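Local coordinates for protein transcriptional regulator ComR (Streptococcus vestibularis F0396, PDB 6HU8) that regulates competence in streptococci as a peptide-responsive RNPP-family transcription factor, probably binding DNA through a helix-turn-helix domain joined to a TPR domain, at residues 198-203 / 238-243; 23-28 / 57-62. All blocks are in the same frame, centred on the assembly; numbering follows the deposited sequence.

Contact 1: 198-203 / 238-243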
loop_
_atom_site.group_PDB
_atom_site.type_symbol
_atom_site.label_atom_id
_atom_site.label_comp_id
_atom_site.label_asym_id
_atom_site.label_seq_id
_atom_site.Cartn_x
_atom_site.Cartn_y
_atom_site.Cartn_z
ATOM N N THR A 198 -7.663 -15.764 -0.663
ATOM C CA THR A 198 -7.588 -16.109 -2.082
ATOM C C THR A 198 -7.906 -14.854 -2.892
ATOM O O THR A 198 -9.068 -14.567 -3.217
ATOM C CB THR A 198 -8.556 -17.267 -2.452
ATOM O OG1 THR A 198 -8.016 -18.503 -1.966
ATOM C CG2 THR A 198 -8.723 -17.394 -3.963
ATOM N N ASP A 199 -6.855 -14.095 -3.183
ATOM C CA ASP A 199 -6.961 -12.789 -3.818
ATOM C C ASP A 199 -5.554 -12.326 -4.119
ATOM O O ASP A 199 -4.847 -11.808 -3.234
ATOM C CB ASP A 199 -7.694 -11.795 -2.917
ATOM C CG ASP A 199 -7.785 -10.392 -3.514
ATOM O OD1 ASP A 199 -7.408 -10.182 -4.684
ATOM O OD2 ASP A 199 -8.267 -9.494 -2.802
ATOM N N ASP A 200 -5.144 -12.539 -5.365
ATOM C CA ASP A 200 -3.779 -12.246 -5.791
ATOM C C ASP A 200 -3.439 -10.757 -5.668
ATOM O O ASP A 200 -2.345 -10.418 -5.236
ATOM C CB ASP A 200 -3.557 -12.714 -7.228
ATOM C CG ASP A 200 -3.514 -14.237 -7.352
ATOM O OD1 ASP A 200 -3.510 -14.946 -6.319
ATOM O OD2 ASP A 200 -3.460 -14.720 -8.499
ATOM N N ALA A 201 -4.370 -9.882 -6.050
ATOM C CA ALA A 201 -4.144 -8.444 -5.936
ATOM C C ALA A 201 -3.788 -8.075 -4.503
ATOM O O ALA A 201 -2.815 -7.346 -4.255
ATOM C CB ALA A 201 -5.365 -7.671 -6.392
ATOM N N TYR A 202 -4.569 -8.599 -3.559
ATOM C CA TYR A 202 -4.346 -8.315 -2.145
ATOM C C TYR A 202 -3.015 -8.905 -1.695
ATOM O O TYR A 202 -2.218 -8.254 -0.988
ATOM C CB TYR A 202 -5.493 -8.872 -1.288
ATOM C CG TYR A 202 -5.338 -8.564 0.193
ATOM C CD1 TYR A 202 -5.850 -7.391 0.740
ATOM C CD2 TYR A 202 -4.674 -9.442 1.041
ATOM C CE1 TYR A 202 -5.712 -7.111 2.087
ATOM C CE2 TYR A 202 -4.528 -9.164 2.383
ATOM C CZ TYR A 202 -5.046 -8.000 2.902
ATOM O OH TYR A 202 -4.894 -7.716 4.244
ATOM N N ASN A 203 -2.766 -10.142 -2.110
ATOM C CA ASN A 203 -1.552 -10.828 -1.699
ATOM C C ASN A 203 -0.313 -10.187 -2.305
ATOM O O ASN A 203 0.749 -10.207 -1.693
ATOM C CB ASN A 203 -1.618 -12.303 -2.067
ATOM C CG ASN A 203 -2.636 -13.050 -1.244
ATOM O OD1 ASN A 203 -3.094 -12.555 -0.216
ATOM N ND2 ASN A 203 -3.003 -14.240 -1.689
ATOM N N GLU A 238 3.095 -19.254 -1.137
ATOM C CA GLU A 238 2.419 -20.546 -1.141
ATOM C C GLU A 238 0.936 -20.432 -1.489
ATOM O O GLU A 238 0.412 -21.247 -2.263
ATOM C CB GLU A 238 2.569 -21.230 0.217
ATOM C CG GLU A 238 1.980 -22.634 0.250
ATOM C CD GLU A 238 2.616 -23.548 -0.780
ATOM O OE1 GLU A 238 3.863 -23.677 -0.774
ATOM O OE2 GLU A 238 1.875 -24.130 -1.600
ATOM N N LYS A 239 0.267 -19.425 -0.927
ATOM C CA LYS A 239 -1.169 -19.272 -1.101
ATOM C C LYS A 239 -1.504 -18.956 -2.551
ATOM O O LYS A 239 -2.434 -19.526 -3.129
ATOM C CB LYS A 239 -1.713 -18.178 -0.181
ATOM C CG LYS A 239 -2.904 -18.608 0.676
ATOM C CD LYS A 239 -4.126 -18.913 -0.163
ATOM C CE LYS A 239 -5.225 -19.568 0.671
ATOM N NZ LYS A 239 -5.638 -18.691 1.806
ATOM N N SER A 240 -0.719 -18.073 -3.156
ATOM C CA SER A 240 -1.023 -17.609 -4.498
ATOM C C SER A 240 -0.123 -18.187 -5.565
ATOM O O SER A 240 -0.228 -17.799 -6.733
ATOM C CB SER A 240 -0.954 -16.088 -4.552
ATOM O OG SER A 240 -2.014 -15.524 -3.811
ATOM N N GLN A 241 0.753 -19.107 -5.169
ATOM C CA GLN A 241 1.676 -19.761 -6.093
ATOM C C GLN A 241 2.564 -18.769 -6.851
ATOM O O GLN A 241 2.790 -18.929 -8.048
ATOM C CB GLN A 241 0.899 -20.645 -7.085
ATOM C CG GLN A 241 0.367 -21.932 -6.461
ATOM C CD GLN A 241 1.467 -22.745 -5.791
ATOM O OE1 GLN A 241 2.334 -23.311 -6.459
ATOM N NE2 GLN A 241 1.446 -22.790 -4.462
ATOM N N PHE A 242 3.070 -17.749 -6.155
ATOM C CA PHE A 242 3.978 -16.782 -6.773
ATOM C C PHE A 242 5.410 -17.319 -6.898
ATOM O O PHE A 242 6.287 -16.899 -6.136
ATOM C CB PHE A 242 4.038 -15.487 -5.958
ATOM C CG PHE A 242 2.758 -14.721 -5.901
ATOM C CD1 PHE A 242 1.928 -14.626 -7.009
ATOM C CD2 PHE A 242 2.393 -14.058 -4.735
ATOM C CE1 PHE A 242 0.754 -13.898 -6.946
ATOM C CE2 PHE A 242 1.212 -13.329 -4.669
ATOM C CZ PHE A 242 0.397 -13.252 -5.777
ATOM N N HIS A 243 5.668 -18.212 -7.848
ATOM C CA HIS A 243 6.992 -18.827 -7.968
ATOM C C HIS A 243 8.112 -17.832 -8.270
ATOM O O HIS A 243 9.251 -17.989 -7.802
ATOM C CB HIS A 243 6.961 -19.907 -9.055
ATOM C CG HIS A 243 5.879 -20.918 -8.847
ATOM N ND1 HIS A 243 4.960 -21.236 -9.822
ATOM C CD2 HIS A 243 5.542 -21.638 -7.753
ATOM C CE1 HIS A 243 4.112 -22.130 -9.343
ATOM N NE2 HIS A 243 4.441 -22.390 -8.091
#

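Contact 2: 23-28 / 57-62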
loop_
_atom_site.group_PDB
_atom_site.type_symbol
_atom_site.label_atom_id
_atom_site.label_comp_id
_atom_site.label_asym_id
_atom_site.label_seq_id
_atom_site.Cartn_x
_atom_site.Cartn_y
_atom_site.Cartn_z
ATOM N N GLU A 23 -15.201 19.411 13.966
ATOM C CA GLU A 23 -14.537 18.547 14.944
ATOM C C GLU A 23 -15.560 17.623 15.611
ATOM O O GLU A 23 -15.258 16.458 15.877
ATOM C CB GLU A 23 -13.780 19.367 16.016
ATOM C CG GLU A 23 -12.425 19.906 15.553
ATOM C CD GLU A 23 -12.539 21.071 14.580
ATOM O OE1 GLU A 23 -13.621 21.695 14.536
ATOM O OE2 GLU A 23 -11.546 21.367 13.858
ATOM N N VAL A 24 -16.757 18.141 15.888
ATOM C CA VAL A 24 -17.812 17.312 16.493
ATOM C C VAL A 24 -18.221 16.185 15.537
ATOM O O VAL A 24 -18.306 15.019 15.930
ATOM C CB VAL A 24 -19.045 18.142 16.875
ATOM C CG1 VAL A 24 -20.248 17.234 17.196
ATOM C CG2 VAL A 24 -18.726 19.055 18.076
ATOM N N LEU A 25 -18.453 16.525 14.278
ATOM C CA LEU A 25 -18.837 15.490 13.308
ATOM C C LEU A 25 -17.743 14.410 13.237
ATOM O O LEU A 25 -18.033 13.202 13.277
ATOM C CB LEU A 25 -19.105 16.110 11.930
ATOM C CG LEU A 25 -19.871 15.192 10.950
ATOM C CD1 LEU A 25 -20.728 16.014 9.986
ATOM C CD2 LEU A 25 -18.933 14.294 10.179
ATOM N N CYS A 26 -16.477 14.829 13.188
ATOM C CA CYS A 26 -15.404 13.879 12.929
ATOM C C CYS A 26 -14.984 13.046 14.143
ATOM O O CYS A 26 -14.236 12.069 13.991
ATOM C CB CYS A 26 -14.184 14.603 12.361
ATOM S SG CYS A 26 -14.476 15.263 10.690
ATOM N N LEU A 27 -15.472 13.410 15.326
ATOM C CA LEU A 27 -15.138 12.695 16.572
ATOM C C LEU A 27 -13.637 12.460 16.679
ATOM O O LEU A 27 -12.873 13.420 16.582
ATOM C CB LEU A 27 -15.911 11.372 16.669
ATOM C CG LEU A 27 -17.439 11.590 16.707
ATOM C CD1 LEU A 27 -18.201 10.254 16.656
ATOM C CD2 LEU A 27 -17.877 12.405 17.917
ATOM N N ASP A 28 -13.206 11.205 16.851
ATOM C CA ASP A 28 -11.789 10.927 17.092
ATOM C C ASP A 28 -10.967 10.841 15.809
ATOM O O ASP A 28 -9.798 10.492 15.862
ATOM C CB ASP A 28 -11.599 9.627 17.886
ATOM C CG ASP A 28 -12.121 8.382 17.137
ATOM O OD1 ASP A 28 -12.500 8.467 15.941
ATOM O OD2 ASP A 28 -12.153 7.304 17.761
ATOM N N LYS A 57 -24.330 8.639 9.127
ATOM C CA LYS A 57 -24.637 8.187 10.481
ATOM C C LYS A 57 -24.546 9.346 11.492
ATOM O O LYS A 57 -25.393 9.477 12.364
ATOM C CB LYS A 57 -23.710 7.048 10.901
ATOM C CG LYS A 57 -24.145 6.368 12.190
ATOM C CD LYS A 57 -23.094 5.423 12.724
ATOM C CE LYS A 57 -23.557 4.767 14.025
ATOM N NZ LYS A 57 -22.909 3.434 14.238
ATOM N N ARG A 58 -23.529 10.193 11.361
ATOM C CA ARG A 58 -23.327 11.290 12.319
ATOM C C ARG A 58 -24.439 12.333 12.211
ATOM O O ARG A 58 -24.790 12.982 13.197
ATOM C CB ARG A 58 -21.965 11.950 12.093
ATOM C CG ARG A 58 -20.756 11.060 12.370
ATOM C CD ARG A 58 -20.507 10.793 13.860
ATOM N NE ARG A 58 -20.301 12.032 14.620
ATOM C CZ ARG A 58 -21.000 12.373 15.701
ATOM N NH1 ARG A 58 -21.939 11.565 16.170
ATOM N NH2 ARG A 58 -20.750 13.526 16.323
ATOM N N LEU A 59 -24.999 12.491 11.011
ATOM C CA LEU A 59 -26.070 13.472 10.783
ATOM C C LEU A 59 -27.478 12.890 10.911
ATOM O O LEU A 59 -28.452 13.612 10.748
ATOM C CB LEU A 59 -25.922 14.109 9.401
ATOM C CG LEU A 59 -24.659 14.952 9.196
ATOM C CD1 LEU A 59 -24.546 15.406 7.747
ATOM C CD2 LEU A 59 -24.564 16.146 10.196
ATOM N N GLY A 60 -27.578 11.593 11.192
ATOM C CA GLY A 60 -28.865 10.949 11.397
ATOM C C GLY A 60 -29.671 10.847 10.109
ATOM O O GLY A 60 -30.897 10.839 10.139
ATOM N N LYS A 61 -28.964 10.789 8.983
ATOM C CA LYS A 61 -29.577 10.717 7.652
ATOM C C LYS A 61 -29.285 9.383 6.981
ATOM O O LYS A 61 -28.398 8.634 7.416
ATOM C CB LYS A 61 -29.060 11.858 6.774
ATOM C CG LYS A 61 -29.369 13.227 7.331
ATOM C CD LYS A 61 -30.872 13.473 7.295
ATOM C CE LYS A 61 -31.224 14.907 7.584
ATOM N NZ LYS A 61 -32.693 15.084 7.485
ATOM N N SER A 62 -30.006 9.072 5.910
ATOM C CA SER A 62 -29.563 7.949 5.080
ATOM C C SER A 62 -28.689 8.525 3.975
ATOM O O SER A 62 -28.795 9.711 3.656
ATOM C CB SER A 62 -30.738 7.164 4.499
ATOM O OG SER A 62 -31.125 7.689 3.241
#

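Contact 1: 198-203 / 238-243
Within the ComR tetratricopeptide domain, an all-helical array, the first turn of helix 200-219 meets the C-terminal end of helix 226-240, and Asp200 and Asn203 reach Ser240 from one turn of the former. As the hub, Ser240 OG donates to Asp200 OD1 at 3.0 Å and accepts from Asn203 ND2 at 2.7 Å. The second bond is nearly straight, with an N-H...O angle of 168°, and OG lies in the amide plane of Asn203. The bond to Asp200 is less regular, since OG meets OD1 on the anti side of the carboxylate and 31° out of its plane. Both acidic and amide groups swing beside their own backbone N (chi1 near -70° in each), which brings them round to the same hydroxyl. The amide nitrogen of Asn203 also bonds Pro197 O in the preceding loop. Beside this polar group the Phe242 ring comes in edge first: Phe242 CE2 lies 4.0 Å from Asn203 CB, and Phe242 CZ lies 4.0 Å from Asp200 O. On the outer flank Lys239 crosses Thr198 at about a right angle, Lys239 CE to Thr198 OG1 4.0 Å, while Lys239 NZ bonds Ile196 O. The amide donates to the hydroxyl and the hydroxyl onward to the carboxylate, so the chain runs in one direction, and accepting from the amide would probably make the hydroxyl a better donor.

Contact 2: 23-28 / 57-62
Arg58, in the last turn of helix 49-59, docks on the C-terminal end of helix 22-26, joining two helices of the Cro/C1-type helix-turn-helix domain. The tight part is polar. Arg58 NE donates to Leu25 O at 2.9 Å, and Arg58 NH2 to Val24 O, also at 2.9 Å. Both N-H...O angles are near 156°, and two successive carbonyls at a helix end hold one edge of the guanidinium. Both oxygens lie in the guanidinium plane, but NH2 stands well above the carbonyl plane of Val24, whereas NE is only moderately tilted from that of Leu25. Bends at chi2 and chi3 (-73° and -59°) fold the arginine chain back so that this edge faces the carbonyls. Leu25 O is shared with Tyr54 OH. Alongside the polar part, Leu25 and Leu59 form a buried apolar contact: Leu25 CD1 meets Leu59 CD2 at 3.8 Å, the two side chains crossing at about a right angle, and Met20 touches both leucines. The solvent side is looser at Val24, which is exposed and brings only its CG1 near, Val24 CG1 lying 3.8 Å from Arg58 NH2. Leu27, where the chain leaves the helix with positive phi, is exposed as well, yet it packs closely on one guanidinium face. There Leu27 CD1 sits off centre toward the rim, 3.4 Å from Arg58 NE.

Contact 1 and contact 2 lie in separate parts of the single chain: their centres are 38 Å apart and their nearest atoms about 21 Å, so they do not touch. They follow one another in sequence, contact 2 closing before contact 1 opens. Contact 2 is the more peripheral, 28 Å from the centre of the chain against 16 Å for contact 1. Contact 2 joins the C-terminal ends of two helices, whereas contact 1 sets a C-terminal end against a helix start; the bonds run side chain to side chain in contact 1, side chain to main chain in contact 2. One joins helices of the TPR domain, the other of the probable DNA-binding domain; the structure is the apo form, without pheromone.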